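Local coordinates for protein MamA (Candidatus Magnetobacterium bavaricum, PDB 3VTX) that is of unspecified function but is built of tetratricopeptide repeats, a stacked helix-pair fold that generally serves as a scaffold for protein-protein binding, at residues Lys30-Asp35 and Val39-Lys44; Lys47-Met50 and Asn56-Ile59; Lys64-Asp69 and Glu74-Leu79; Ala82-Asp87 and Gly114-Ser119; Arg98-Asn103 and Asp108-Leu113. All blocks are in the same frame, centred on the assembly; numbering follows the deposited sequence.

Interaction 1: Lys30-Asp35 and Val39-Lys44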
# COMPACT_ATOMS: atom_id res chain seq x y z
N LYS A 30 16.95 19.50 -3.84
CA LYS A 30 18.06 20.19 -4.53
C LYS A 30 18.25 19.50 -5.92
O LYS A 30 18.33 20.20 -6.93
CB LYS A 30 19.30 20.12 -3.70
CG LYS A 30 20.54 20.85 -4.41
CD LYS A 30 21.53 21.47 -3.43
CE LYS A 30 22.47 22.50 -4.16
NZ LYS A 30 21.62 23.51 -4.90
N VAL A 31 18.20 18.17 -5.94
CA VAL A 31 18.23 17.42 -7.21
C VAL A 31 17.15 17.93 -8.16
O VAL A 31 17.41 18.20 -9.35
CB VAL A 31 18.11 15.95 -7.01
CG1 VAL A 31 17.94 15.21 -8.40
CG2 VAL A 31 19.23 15.38 -6.25
N LEU A 32 15.93 18.07 -7.64
CA LEU A 32 14.75 18.39 -8.41
C LEU A 32 14.70 19.84 -8.84
O LEU A 32 14.01 20.16 -9.82
CB LEU A 32 13.48 17.99 -7.65
CG LEU A 32 13.31 16.48 -7.49
CD1 LEU A 32 12.13 16.10 -6.49
CD2 LEU A 32 13.03 15.75 -8.87
N LYS A 33 15.41 20.73 -8.14
CA LYS A 33 15.52 22.15 -8.54
C LYS A 33 16.21 22.23 -9.91
O LYS A 33 15.78 23.00 -10.76
CB LYS A 33 16.37 23.00 -7.55
CG LYS A 33 15.83 23.29 -6.14
CD LYS A 33 16.98 24.02 -5.33
CE LYS A 33 16.71 24.34 -3.85
NZ LYS A 33 16.23 23.21 -2.94
N ALA A 34 17.26 21.42 -10.08
CA ALA A 34 18.14 21.38 -11.23
C ALA A 34 17.62 20.47 -12.33
O ALA A 34 17.83 20.76 -13.53
CB ALA A 34 19.57 20.89 -10.76
N ASP A 35 16.93 19.39 -11.94
CA ASP A 35 16.52 18.30 -12.82
C ASP A 35 15.12 17.86 -12.41
O ASP A 35 14.98 16.80 -11.79
CB ASP A 35 17.51 17.15 -12.67
CG ASP A 35 17.31 15.99 -13.70
OD1 ASP A 35 16.41 16.06 -14.59
OD2 ASP A 35 18.04 15.00 -13.52
N VAL A 39 12.80 11.09 -12.44
CA VAL A 39 11.79 10.19 -11.88
C VAL A 39 12.33 9.41 -10.70
O VAL A 39 11.59 9.17 -9.74
CB VAL A 39 11.14 9.27 -12.95
CG1 VAL A 39 10.30 10.12 -13.93
CG2 VAL A 39 12.17 8.44 -13.65
N GLU A 40 13.62 9.04 -10.71
CA GLU A 40 14.16 8.22 -9.61
C GLU A 40 14.07 9.02 -8.27
O GLU A 40 13.68 8.47 -7.20
CB GLU A 40 15.62 7.91 -9.86
CG GLU A 40 16.25 7.13 -8.79
CD GLU A 40 17.59 6.51 -9.14
OE1 GLU A 40 18.19 6.94 -10.15
OE2 GLU A 40 18.02 5.60 -8.37
N THR A 41 14.40 10.31 -8.39
CA THR A 41 14.31 11.27 -7.26
C THR A 41 12.89 11.57 -6.83
O THR A 41 12.62 11.62 -5.63
CB THR A 41 15.12 12.53 -7.53
OG1 THR A 41 16.46 12.09 -7.79
CG2 THR A 41 15.20 13.53 -6.23
N LEU A 42 11.99 11.72 -7.78
CA LEU A 42 10.57 11.93 -7.45
C LEU A 42 10.03 10.77 -6.63
O LEU A 42 9.36 11.00 -5.60
CB LEU A 42 9.74 12.17 -8.70
CG LEU A 42 9.85 13.54 -9.32
CD1 LEU A 42 9.26 13.56 -10.77
CD2 LEU A 42 9.25 14.69 -8.47
N LEU A 43 10.39 9.54 -6.98
CA LEU A 43 9.89 8.38 -6.25
C LEU A 43 10.53 8.32 -4.87
O LEU A 43 9.90 8.03 -3.90
CB LEU A 43 10.19 7.09 -7.03
CG LEU A 43 9.66 5.85 -6.37
CD1 LEU A 43 8.14 5.91 -6.07
CD2 LEU A 43 10.00 4.63 -7.32
N LYS A 44 11.83 8.60 -4.78
CA LYS A 44 12.49 8.60 -3.49
C LYS A 44 11.96 9.69 -2.58
O LYS A 44 11.77 9.38 -1.36
CB LYS A 44 14.02 8.75 -3.62
CG LYS A 44 14.71 7.44 -4.04
CD LYS A 44 16.15 7.75 -4.52
CE LYS A 44 16.93 6.40 -4.74
NZ LYS A 44 18.33 6.71 -5.03

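Interaction 2: Lys47-Met50 and Asn56-Ile59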
# COMPACT_ATOMS: atom_id res chain seq x y z
N LYS A 47 8.63 8.52 -1.34
CA LYS A 47 8.78 7.48 -0.32
C LYS A 47 9.24 8.03 1.05
O LYS A 47 8.84 7.48 2.10
CB LYS A 47 9.75 6.43 -0.78
CG LYS A 47 9.29 5.53 -1.86
CD LYS A 47 10.39 4.58 -2.28
CE LYS A 47 9.83 3.55 -3.27
NZ LYS A 47 10.93 2.63 -3.81
N THR A 48 10.09 9.06 1.02
CA THR A 48 10.59 9.70 2.22
C THR A 48 9.42 10.36 2.97
O THR A 48 9.34 10.21 4.18
CB THR A 48 11.69 10.66 1.97
OG1 THR A 48 12.74 10.00 1.23
CG2 THR A 48 12.24 11.27 3.27
N TYR A 49 8.56 11.07 2.25
CA TYR A 49 7.43 11.66 2.89
C TYR A 49 6.50 10.57 3.43
O TYR A 49 5.87 10.75 4.45
CB TYR A 49 6.71 12.64 1.94
CG TYR A 49 7.31 14.04 1.89
CD1 TYR A 49 7.37 14.84 3.05
CD2 TYR A 49 7.75 14.59 0.69
CE1 TYR A 49 7.78 16.14 3.02
CE2 TYR A 49 8.26 15.89 0.65
CZ TYR A 49 8.28 16.65 1.82
OH TYR A 49 8.73 17.94 1.75
N MET A 50 6.37 9.43 2.76
CA MET A 50 5.51 8.34 3.30
C MET A 50 6.12 7.80 4.58
O MET A 50 5.37 7.52 5.51
CB MET A 50 5.33 7.22 2.28
CG MET A 50 4.55 7.62 1.04
SD MET A 50 2.89 8.20 1.30
CE MET A 50 2.04 6.59 1.68
N ASN A 56 0.16 13.57 2.12
CA ASN A 56 -0.21 14.72 1.28
C ASN A 56 0.99 15.30 0.48
O ASN A 56 0.87 15.61 -0.70
CB ASN A 56 -0.87 15.78 2.08
CG ASN A 56 0.09 16.81 2.63
OD1 ASN A 56 0.30 17.89 2.02
ND2 ASN A 56 0.77 16.48 3.79
N ASP A 57 2.14 15.36 1.12
CA ASP A 57 3.40 15.79 0.48
C ASP A 57 3.92 14.74 -0.48
O ASP A 57 4.45 15.05 -1.54
CB ASP A 57 4.41 16.17 1.59
CG ASP A 57 4.14 17.54 2.17
OD1 ASP A 57 4.22 18.53 1.43
OD2 ASP A 57 3.81 17.62 3.36
N ALA A 58 3.82 13.46 -0.10
CA ALA A 58 4.24 12.42 -0.98
C ALA A 58 3.53 12.49 -2.32
O ALA A 58 4.16 12.35 -3.38
CB ALA A 58 4.08 11.02 -0.30
N ILE A 59 2.22 12.67 -2.27
CA ILE A 59 1.37 12.69 -3.47
C ILE A 59 1.82 13.81 -4.45
O ILE A 59 1.81 13.63 -5.68
CB ILE A 59 -0.13 12.84 -3.05
CG1 ILE A 59 -0.64 11.54 -2.43
CG2 ILE A 59 -1.04 13.26 -4.31
CD1 ILE A 59 -1.99 11.77 -1.70
O HOH W 1 6.75 19.17 0.27

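Interaction 3: Lys64-Asp69 and Glu74-Leu79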
# COMPACT_ATOMS: atom_id res chain seq x y z
N LYS A 64 3.63 13.96 -10.03
CA LYS A 64 4.62 14.38 -11.05
C LYS A 64 5.32 13.16 -11.66
O LYS A 64 5.47 13.09 -12.88
CB LYS A 64 5.66 15.31 -10.47
CG LYS A 64 5.11 16.63 -10.05
CD LYS A 64 6.25 17.40 -9.36
CE LYS A 64 5.83 18.71 -8.66
NZ LYS A 64 4.83 19.40 -9.50
N PHE A 65 5.66 12.16 -10.83
CA PHE A 65 6.25 10.95 -11.32
C PHE A 65 5.35 10.29 -12.40
O PHE A 65 5.85 9.86 -13.44
CB PHE A 65 6.49 9.96 -10.18
CG PHE A 65 7.08 8.65 -10.57
CD1 PHE A 65 6.31 7.65 -11.17
CD2 PHE A 65 8.39 8.39 -10.32
CE1 PHE A 65 6.93 6.43 -11.50
CE2 PHE A 65 9.02 7.19 -10.69
CZ PHE A 65 8.24 6.21 -11.27
N VAL A 66 4.07 10.13 -12.10
CA VAL A 66 3.23 9.32 -13.00
C VAL A 66 2.91 10.08 -14.28
O VAL A 66 2.54 9.45 -15.29
CB VAL A 66 1.96 8.70 -12.30
CG1 VAL A 66 2.41 7.70 -11.24
CG2 VAL A 66 0.95 9.72 -11.75
N VAL A 67 2.99 11.41 -14.26
CA VAL A 67 2.94 12.20 -15.50
C VAL A 67 4.07 11.81 -16.44
O VAL A 67 3.90 11.78 -17.70
CB VAL A 67 2.98 13.73 -15.23
CG1 VAL A 67 3.39 14.54 -16.54
CG2 VAL A 67 1.63 14.16 -14.72
N LEU A 68 5.21 11.51 -15.86
CA LEU A 68 6.41 11.26 -16.62
C LEU A 68 6.62 9.79 -16.84
O LEU A 68 7.24 9.45 -17.83
CB LEU A 68 7.65 11.81 -15.91
CG LEU A 68 7.76 13.29 -15.76
CD1 LEU A 68 8.67 13.70 -14.54
CD2 LEU A 68 8.28 13.80 -17.09
N ASP A 69 6.06 8.91 -15.99
CA ASP A 69 6.32 7.47 -16.03
C ASP A 69 5.08 6.70 -15.60
O ASP A 69 4.74 6.71 -14.43
CB ASP A 69 7.51 7.14 -15.17
CG ASP A 69 7.99 5.68 -15.32
OD1 ASP A 69 7.17 4.78 -15.66
OD2 ASP A 69 9.18 5.41 -14.98
N GLU A 74 4.70 -0.08 -8.41
CA GLU A 74 4.98 0.41 -7.03
C GLU A 74 4.58 1.86 -6.88
O GLU A 74 3.97 2.23 -5.88
CB GLU A 74 6.45 0.21 -6.66
CG GLU A 74 6.78 0.62 -5.23
CD GLU A 74 8.25 0.59 -4.80
OE1 GLU A 74 9.13 1.10 -5.53
OE2 GLU A 74 8.46 0.21 -3.62
N ALA A 75 4.96 2.70 -7.84
CA ALA A 75 4.57 4.09 -7.75
C ALA A 75 3.06 4.28 -7.64
O ALA A 75 2.59 5.08 -6.85
CB ALA A 75 5.14 4.88 -8.91
N TYR A 76 2.30 3.58 -8.49
CA TYR A 76 0.87 3.59 -8.44
C TYR A 76 0.34 3.06 -7.10
O TYR A 76 -0.67 3.59 -6.59
CB TYR A 76 0.28 2.89 -9.66
CG TYR A 76 0.26 3.72 -10.91
CD1 TYR A 76 -0.55 4.84 -11.00
CD2 TYR A 76 1.02 3.36 -12.05
CE1 TYR A 76 -0.57 5.60 -12.16
CE2 TYR A 76 0.98 4.11 -13.21
CZ TYR A 76 0.19 5.20 -13.27
OH TYR A 76 0.11 5.95 -14.45
N TYR A 77 0.95 2.00 -6.58
CA TYR A 77 0.54 1.44 -5.32
C TYR A 77 0.71 2.50 -4.23
O TYR A 77 -0.14 2.63 -3.36
CB TYR A 77 1.36 0.17 -4.99
CG TYR A 77 1.14 -0.32 -3.55
CD1 TYR A 77 -0.10 -0.87 -3.13
CD2 TYR A 77 2.14 -0.15 -2.59
CE1 TYR A 77 -0.25 -1.28 -1.84
CE2 TYR A 77 1.96 -0.55 -1.24
CZ TYR A 77 0.74 -1.09 -0.92
OH TYR A 77 0.48 -1.49 0.38
N ILE A 78 1.85 3.17 -4.21
CA ILE A 78 2.13 4.14 -3.16
C ILE A 78 1.22 5.32 -3.33
O ILE A 78 0.63 5.77 -2.36
CB ILE A 78 3.60 4.57 -3.11
CG1 ILE A 78 4.52 3.35 -2.87
CG2 ILE A 78 3.74 5.69 -2.04
CD1 ILE A 78 6.07 3.62 -3.07
N LEU A 79 1.01 5.76 -4.56
CA LEU A 79 0.10 6.86 -4.86
C LEU A 79 -1.30 6.50 -4.44
O LEU A 79 -1.99 7.26 -3.81
CB LEU A 79 0.10 7.18 -6.36
CG LEU A 79 -0.89 8.28 -6.86
CD1 LEU A 79 -0.70 9.59 -6.05
CD2 LEU A 79 -0.73 8.55 -8.41

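Interaction 4: Ala82-Asp87 and Gly114-Ser119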
# COMPACT_ATOMS: atom_id res chain seq x y z
N ALA A 82 -1.55 6.32 -0.60
CA ALA A 82 -1.53 7.68 -0.06
C ALA A 82 -2.86 8.39 -0.22
O ALA A 82 -3.34 9.14 0.67
CB ALA A 82 -0.41 8.51 -0.79
N ASN A 83 -3.47 8.20 -1.39
CA ASN A 83 -4.77 8.79 -1.67
C ASN A 83 -5.81 8.26 -0.70
O ASN A 83 -6.66 9.02 -0.22
CB ASN A 83 -5.11 8.53 -3.15
CG ASN A 83 -4.52 9.59 -4.07
OD1 ASN A 83 -4.72 10.79 -3.83
ND2 ASN A 83 -4.14 9.14 -5.24
N PHE A 84 -5.74 6.98 -0.36
CA PHE A 84 -6.67 6.43 0.65
C PHE A 84 -6.40 7.13 2.00
O PHE A 84 -7.33 7.49 2.71
CB PHE A 84 -6.49 4.96 0.76
CG PHE A 84 -7.43 4.23 1.70
CD1 PHE A 84 -8.78 4.54 1.78
CD2 PHE A 84 -6.95 3.10 2.38
CE1 PHE A 84 -9.60 3.78 2.57
CE2 PHE A 84 -7.81 2.37 3.20
CZ PHE A 84 -9.10 2.72 3.26
N MET A 85 -5.13 7.36 2.33
CA MET A 85 -4.80 8.02 3.61
C MET A 85 -5.36 9.43 3.70
O MET A 85 -5.64 9.91 4.81
CB MET A 85 -3.28 8.05 3.85
CG MET A 85 -2.69 6.67 4.06
SD MET A 85 -0.93 6.79 4.20
CE MET A 85 -0.38 5.18 3.60
N ILE A 86 -5.48 10.12 2.61
CA ILE A 86 -5.94 11.50 2.59
C ILE A 86 -7.43 11.62 2.19
O ILE A 86 -7.91 12.72 1.91
CB ILE A 86 -5.07 12.40 1.73
CG1 ILE A 86 -5.21 12.12 0.25
CG2 ILE A 86 -3.58 12.42 2.25
CD1 ILE A 86 -4.90 13.39 -0.64
N ASP A 87 -8.12 10.46 2.20
CA ASP A 87 -9.58 10.43 1.99
C ASP A 87 -9.97 10.80 0.57
O ASP A 87 -10.98 11.52 0.35
CB ASP A 87 -10.27 11.38 2.98
CG ASP A 87 -11.65 10.95 3.30
OD1 ASP A 87 -11.85 9.72 3.23
OD2 ASP A 87 -12.50 11.81 3.61
N GLY A 114 -9.15 -3.66 -1.85
CA GLY A 114 -10.25 -4.22 -1.10
C GLY A 114 -10.64 -3.40 0.14
O GLY A 114 -11.85 -3.14 0.39
N LEU A 115 -9.62 -2.90 0.85
CA LEU A 115 -9.83 -2.05 2.02
C LEU A 115 -10.55 -0.79 1.57
O LEU A 115 -11.52 -0.32 2.26
CB LEU A 115 -8.53 -1.69 2.71
CG LEU A 115 -7.85 -2.87 3.41
CD1 LEU A 115 -6.53 -2.33 4.01
CD2 LEU A 115 -8.71 -3.58 4.54
N VAL A 116 -10.13 -0.20 0.48
CA VAL A 116 -10.76 1.03 -0.02
C VAL A 116 -12.26 0.74 -0.37
O VAL A 116 -13.16 1.47 0.12
CB VAL A 116 -10.02 1.62 -1.19
CG1 VAL A 116 -10.75 2.93 -1.70
CG2 VAL A 116 -8.62 2.00 -0.85
N TYR A 117 -12.52 -0.30 -1.14
CA TYR A 117 -13.90 -0.66 -1.52
C TYR A 117 -14.76 -0.93 -0.32
O TYR A 117 -15.85 -0.39 -0.18
CB TYR A 117 -13.91 -1.85 -2.39
CG TYR A 117 -13.62 -1.58 -3.86
CD1 TYR A 117 -14.22 -0.53 -4.58
CD2 TYR A 117 -12.82 -2.48 -4.56
CE1 TYR A 117 -13.94 -0.36 -5.94
CE2 TYR A 117 -12.56 -2.30 -5.92
CZ TYR A 117 -13.12 -1.26 -6.57
OH TYR A 117 -12.84 -1.16 -7.92
N ASP A 118 -14.22 -1.62 0.67
CA ASP A 118 -15.06 -1.95 1.81
C ASP A 118 -15.40 -0.67 2.58
O ASP A 118 -16.53 -0.56 3.12
CB ASP A 118 -14.43 -2.95 2.74
CG ASP A 118 -15.49 -3.72 3.62
OD1 ASP A 118 -16.46 -4.20 3.04
OD2 ASP A 118 -15.29 -3.71 4.88
N SER A 119 -14.46 0.26 2.62
CA SER A 119 -14.67 1.53 3.32
C SER A 119 -15.76 2.34 2.70
O SER A 119 -16.28 3.23 3.38
CB SER A 119 -13.44 2.39 3.46
OG SER A 119 -13.12 3.03 2.23

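Interaction 5: Arg98-Asn103 and Asp108-Leu113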
# COMPACT_ATOMS: atom_id res chain seq x y z
N ARG A 98 -4.45 0.79 -11.56
CA ARG A 98 -3.29 0.90 -12.42
C ARG A 98 -2.15 0.07 -11.97
O ARG A 98 -1.49 -0.53 -12.79
CB ARG A 98 -2.88 2.33 -12.69
CG ARG A 98 -3.91 3.04 -13.60
CD ARG A 98 -3.45 4.37 -14.18
NE ARG A 98 -4.26 5.48 -13.66
CZ ARG A 98 -5.42 5.93 -14.14
NH1 ARG A 98 -5.98 5.39 -15.23
NH2 ARG A 98 -6.01 6.95 -13.54
N ALA A 99 -1.92 -0.00 -10.65
CA ALA A 99 -0.85 -0.84 -10.12
C ALA A 99 -1.07 -2.32 -10.47
O ALA A 99 -0.12 -3.09 -10.80
CB ALA A 99 -0.77 -0.71 -8.57
N ILE A 100 -2.29 -2.74 -10.29
CA ILE A 100 -2.68 -4.12 -10.50
C ILE A 100 -2.60 -4.44 -12.01
O ILE A 100 -2.31 -5.57 -12.41
CB ILE A 100 -4.10 -4.35 -9.97
CG1 ILE A 100 -4.02 -4.42 -8.44
CG2 ILE A 100 -4.73 -5.65 -10.56
CD1 ILE A 100 -5.38 -4.20 -7.81
N ALA A 101 -2.99 -3.49 -12.83
CA ALA A 101 -2.97 -3.72 -14.30
C ALA A 101 -1.52 -3.93 -14.68
O ALA A 101 -1.21 -4.80 -15.51
CB ALA A 101 -3.60 -2.53 -15.08
N LEU A 102 -0.61 -3.19 -14.06
CA LEU A 102 0.80 -3.32 -14.30
C LEU A 102 1.44 -4.53 -13.65
O LEU A 102 2.51 -4.91 -14.06
CB LEU A 102 1.59 -2.07 -13.91
CG LEU A 102 1.29 -0.80 -14.71
CD1 LEU A 102 1.80 0.39 -13.94
CD2 LEU A 102 1.92 -0.82 -16.10
N ASN A 103 0.84 -5.10 -12.60
CA ASN A 103 1.37 -6.28 -11.94
C ASN A 103 0.15 -7.03 -11.40
O ASN A 103 -0.38 -6.72 -10.31
CB ASN A 103 2.41 -5.94 -10.85
CG ASN A 103 2.88 -7.21 -10.01
OD1 ASN A 103 2.44 -8.32 -10.26
ND2 ASN A 103 3.76 -6.96 -9.00
N ASP A 108 -0.30 -6.78 -2.28
CA ASP A 108 -0.52 -5.60 -1.47
C ASP A 108 -1.52 -4.62 -2.06
O ASP A 108 -2.32 -4.01 -1.32
CB ASP A 108 0.78 -4.88 -1.17
CG ASP A 108 1.52 -5.49 0.06
OD1 ASP A 108 1.03 -5.39 1.25
OD2 ASP A 108 2.63 -5.96 -0.20
N ALA A 109 -1.48 -4.50 -3.37
CA ALA A 109 -2.37 -3.65 -4.09
C ALA A 109 -3.77 -4.16 -4.07
O ALA A 109 -4.71 -3.35 -3.92
CB ALA A 109 -1.88 -3.47 -5.56
N TYR A 110 -3.97 -5.47 -4.25
CA TYR A 110 -5.32 -6.01 -4.24
C TYR A 110 -5.89 -5.83 -2.81
O TYR A 110 -7.07 -5.52 -2.66
CB TYR A 110 -5.39 -7.47 -4.53
CG TYR A 110 -5.27 -7.83 -6.01
CD1 TYR A 110 -4.11 -8.36 -6.48
CD2 TYR A 110 -6.32 -7.62 -6.87
CE1 TYR A 110 -4.00 -8.72 -7.84
CE2 TYR A 110 -6.21 -7.97 -8.26
CZ TYR A 110 -5.02 -8.50 -8.69
OH TYR A 110 -4.90 -8.94 -10.06
N TYR A 111 -5.06 -6.07 -1.79
CA TYR A 111 -5.53 -5.96 -0.38
C TYR A 111 -5.95 -4.51 -0.08
O TYR A 111 -7.08 -4.27 0.37
CB TYR A 111 -4.56 -6.49 0.65
CG TYR A 111 -5.14 -6.58 2.03
CD1 TYR A 111 -6.29 -7.33 2.22
CD2 TYR A 111 -4.64 -5.87 3.07
CE1 TYR A 111 -6.90 -7.40 3.48
CE2 TYR A 111 -5.26 -5.92 4.34
CZ TYR A 111 -6.37 -6.70 4.50
OH TYR A 111 -6.94 -6.74 5.77
N LYS A 112 -5.11 -3.57 -0.43
CA LYS A 112 -5.45 -2.16 -0.24
C LYS A 112 -6.71 -1.77 -1.01
O LYS A 112 -7.59 -1.01 -0.49
CB LYS A 112 -4.28 -1.22 -0.65
CG LYS A 112 -3.09 -1.14 0.30
CD LYS A 112 -3.24 -0.31 1.60
CE LYS A 112 -1.88 0.34 2.00
NZ LYS A 112 -1.98 1.02 3.33
N LEU A 113 -6.87 -2.25 -2.25
CA LEU A 113 -8.02 -1.95 -3.08
C LEU A 113 -9.26 -2.47 -2.41
O LEU A 113 -10.27 -1.79 -2.34
CB LEU A 113 -7.86 -2.61 -4.50
CG LEU A 113 -9.06 -2.37 -5.37
CD1 LEU A 113 -9.25 -0.83 -5.78
CD2 LEU A 113 -8.85 -3.26 -6.66

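Interaction 1: Lys30-Asp35 and Val39-Lys44
No ring or other flat group enters this contact: V31 and L32 meet T41 and L42 purely through tetrahedral, branched surfaces, so there are no faces or edges to cover and the fit depends on how methyl groups interlock. T41 is the residue both partners share. Its CG2 rests 3.7 Å from L32 CG and also lies 3.9 Å from V31 CB, so one methyl fills the notch between two successive residues of the opposing helix. The first torsion of T41 (-56° to OG1) places CG2 anti to the backbone N and lets both branches face across. OG1 comes within 3.5 Å of V31 CG1, but this is packing only; its polar need is met by a hydrogen bond to OD1 of N38, just ahead of the helix. Beyond the threonine, L32 straddles the end of L42, with L32 CD1 3.8 Å from L42 CD2 and L32 CD2 3.9 Å from both CG and CD2 of L42. Backbone geometry agrees with direct helix packing: the two short axes approach to 9.9 Å, inclined antiparallel, at 143°, and the closest CA pair, L32 and T41, is 7.2 Å apart. Hydrogen bonds across the segments are absent, and 197 Å² is buried. The contact joins the C-terminal end of helix 21-34 to the first turns of helix 39-51, across the four-residue connection 35-38 within a TPR-type sequence. Helix 5-18 packs alongside, with Y8 against V31 and M9 against T41, while L68 of helix 55-68 closes on L42.

Interaction 2: Lys47-Met50 and Asn56-Ile59
Y49 lays one face of its ring over the CB of D57. That carbon stands 3.5 Å from the ring centroid and only 10° off the normal, which identifies a CH-pi contact centred on the ring rather than one at its rim. The carboxylate of D57 carries on over the same face toward the CE1 side, its plane turned 25° from that of the ring. At the far end a water spans the pair: it lies 2.8 Å from Y49 OH and donates to D57 OD1 at 2.9 Å, so the acid is held to the tyrosine through both its methylene and its oxygen. K29 adds a weak hydrogen bond to Y49 OH. The helices involved, 39-51 and 55-68, are consecutive and form the antiparallel helical hairpin on which tetratricopeptide folds are built. Here they come very close, the CA atoms of Y49 and A58 being 5.1 Å apart, an approach consistent with the small side chain of A58. The CB of A58 packs 3.8 Å from Y49 CB, and the backbone N of A58 lies 3.6 Å from that same Y49 carbon. M50 covers the other flank of the alanine methyl, its SD 3.5 Å from A58 CB. Bends at the second (-60°) and third torsions of M50 fold the chain back to bring sulfur there, while I78 and M85 of helix 73-85 pack against the same methionine.

Interaction 3: Lys64-Asp69 and Glu74-Leu79
A75 makes the first touch, its CB sitting 3.5 Å from CE1 of F65 and a little farther from CD1. F65 gets there because CG is anti to the backbone N (chi1 179°), which sends the ring out from helix 55-68 to the methyl; the same ring also packs on V39 and L43 of helix 39-51. Next along, Y76 leaves its CA at a tangent to the opposing helix, but the long ring swings back until one face covers V66. V66 CG1 is 3.8 Å above the ring plane, displaced from the centre toward the rim. The line from this methyl to the ring centroid lies 20° off the normal, within what a CH-pi contact requires. Helix 89-102 also packs on Y76, through A99 and L102, so the tyrosine touches both helix 55-68 and helix 89-102. One turn after A75, L79 supplies the last contact: its CD2 meets V66 CG2 at 3.9 Å. The two methyls of V66 therefore have separate partners, one the aromatic face and the other the leucine tip. The short axes stay 10.5 Å apart and meet at 147°, close to antiparallel, as expected of successive helices in a TPR solenoid, and V66 and A75 hold the nearest CA atoms at 7.5 Å. Chemically, 227 Å² is buried with no hydrogen bond or salt bridge between the segments. The fit therefore probably rests on shape, an alanine methyl against the F65 ring and a valine methyl over the face of Y76, while the nearby charged groups D69 and E74 pair elsewhere, with T71 and K47 respectively.

Interaction 4: Ala82-Asp87 and Gly114-Ser119
F84 and V116 bring the two backbones nearest, their CA atoms 6.8 Å apart, and the segments run in roughly the same direction. Helices 73-85 and 107-119 are separated in sequence by helix 89-102, so this is the packing of alternate helices in a tetratricopeptide superhelix. The first helix stops close by: D87, with positive phi (68°), is the C-prime residue of a Schellman motif, and its N bonds to F84 O at 3.1 Å. F84 is the one residue of 82-87 that touches 114-119. With CG anti to its own N, the phenylalanine extends straight toward helix 107-119 and lays one ring face on V116. V116 CG2 stands 3.5 Å above that plane, offset toward the rim on the CG side, in a CH-pi contact 15° off the normal. L115 CB approaches F84 CE2 more loosely, at 4.2 Å. L115 itself also packs on helices 123-136 and 141-153. The outer end of the ring reaches S119, whose OG is 3.6 Å from F84 CE1. That hydroxyl turns back along its helix, also bonds K89 NZ, and donates to V116 O over 2.6 Å, tilted 16° from the carbonyl plane.

Interaction 5: Arg98-Asn103 and Asp108-Leu113
This is an apolar helix-helix contact in the interior of the repeat stack, where the end of helix 89-102 packs against the early turns of helix 107-119 around a single isoleucine, I100. The short axes come within 9.5 Å and are nearly antiparallel, at 150°, and the CA atoms of I100 and A109 are 6.4 Å apart. CG1, CG2 and CD1 of I100 each find partners. CG1 meets A109 CB at 3.7 Å. CG2 reaches the far end of Y110, 3.3 Å from OH and almost as near to CZ, a tight approach. CD1 rises over the ring of Y110, 3.6 Å above its plane and toward the rim, giving a CH-pi contact 24° off the normal; it also touches L113 CD2 at 3.8 Å. The first torsion of I100 (-76°) divides these roles, placing CG1 beside the backbone N while CG2 points anti to it, so that two methyls press on different parts of one tyrosine. A99 adds a lighter touch, its CB 4.2 Å from A109 CB. Helix 123-136 also covers Y110, through K132, T133 and I136. The chemistry is therefore almost wholly dispersive, with 224 Å² buried and no hydrogen bond across the segments. The single polar group brought into it, Y110 OH, is hydrogen-bonded to the carbonyl of T104 in the intervening turn, which satisfies the hydroxyl although a methyl lies against it and probably helps fix the rotation of the ring against I100.

In the fold
Interactions 1, 3 and 5 are the same kind of joint at successive places: a helix end packs roughly antiparallel on the start of the next, buried and without cross-segment hydrogen bonds. Threonine, valine and leucines serve in interaction 1, whereas tyrosine faces take valine or isoleucine in interactions 3 and 5. Interactions 2 and 4 are only partly buried. Interaction 2 admits water and a carboxylate; interaction 4 joins alternate helices and encloses interaction 5 along the chain. Helices are shared: 39-51 by interactions 1 and 2, 55-68 by 2 and 3, 73-85 by 3 and 4, 107-119 by 4 and 5. The K47-E74 salt bridge links interactions 2 and 3 directly.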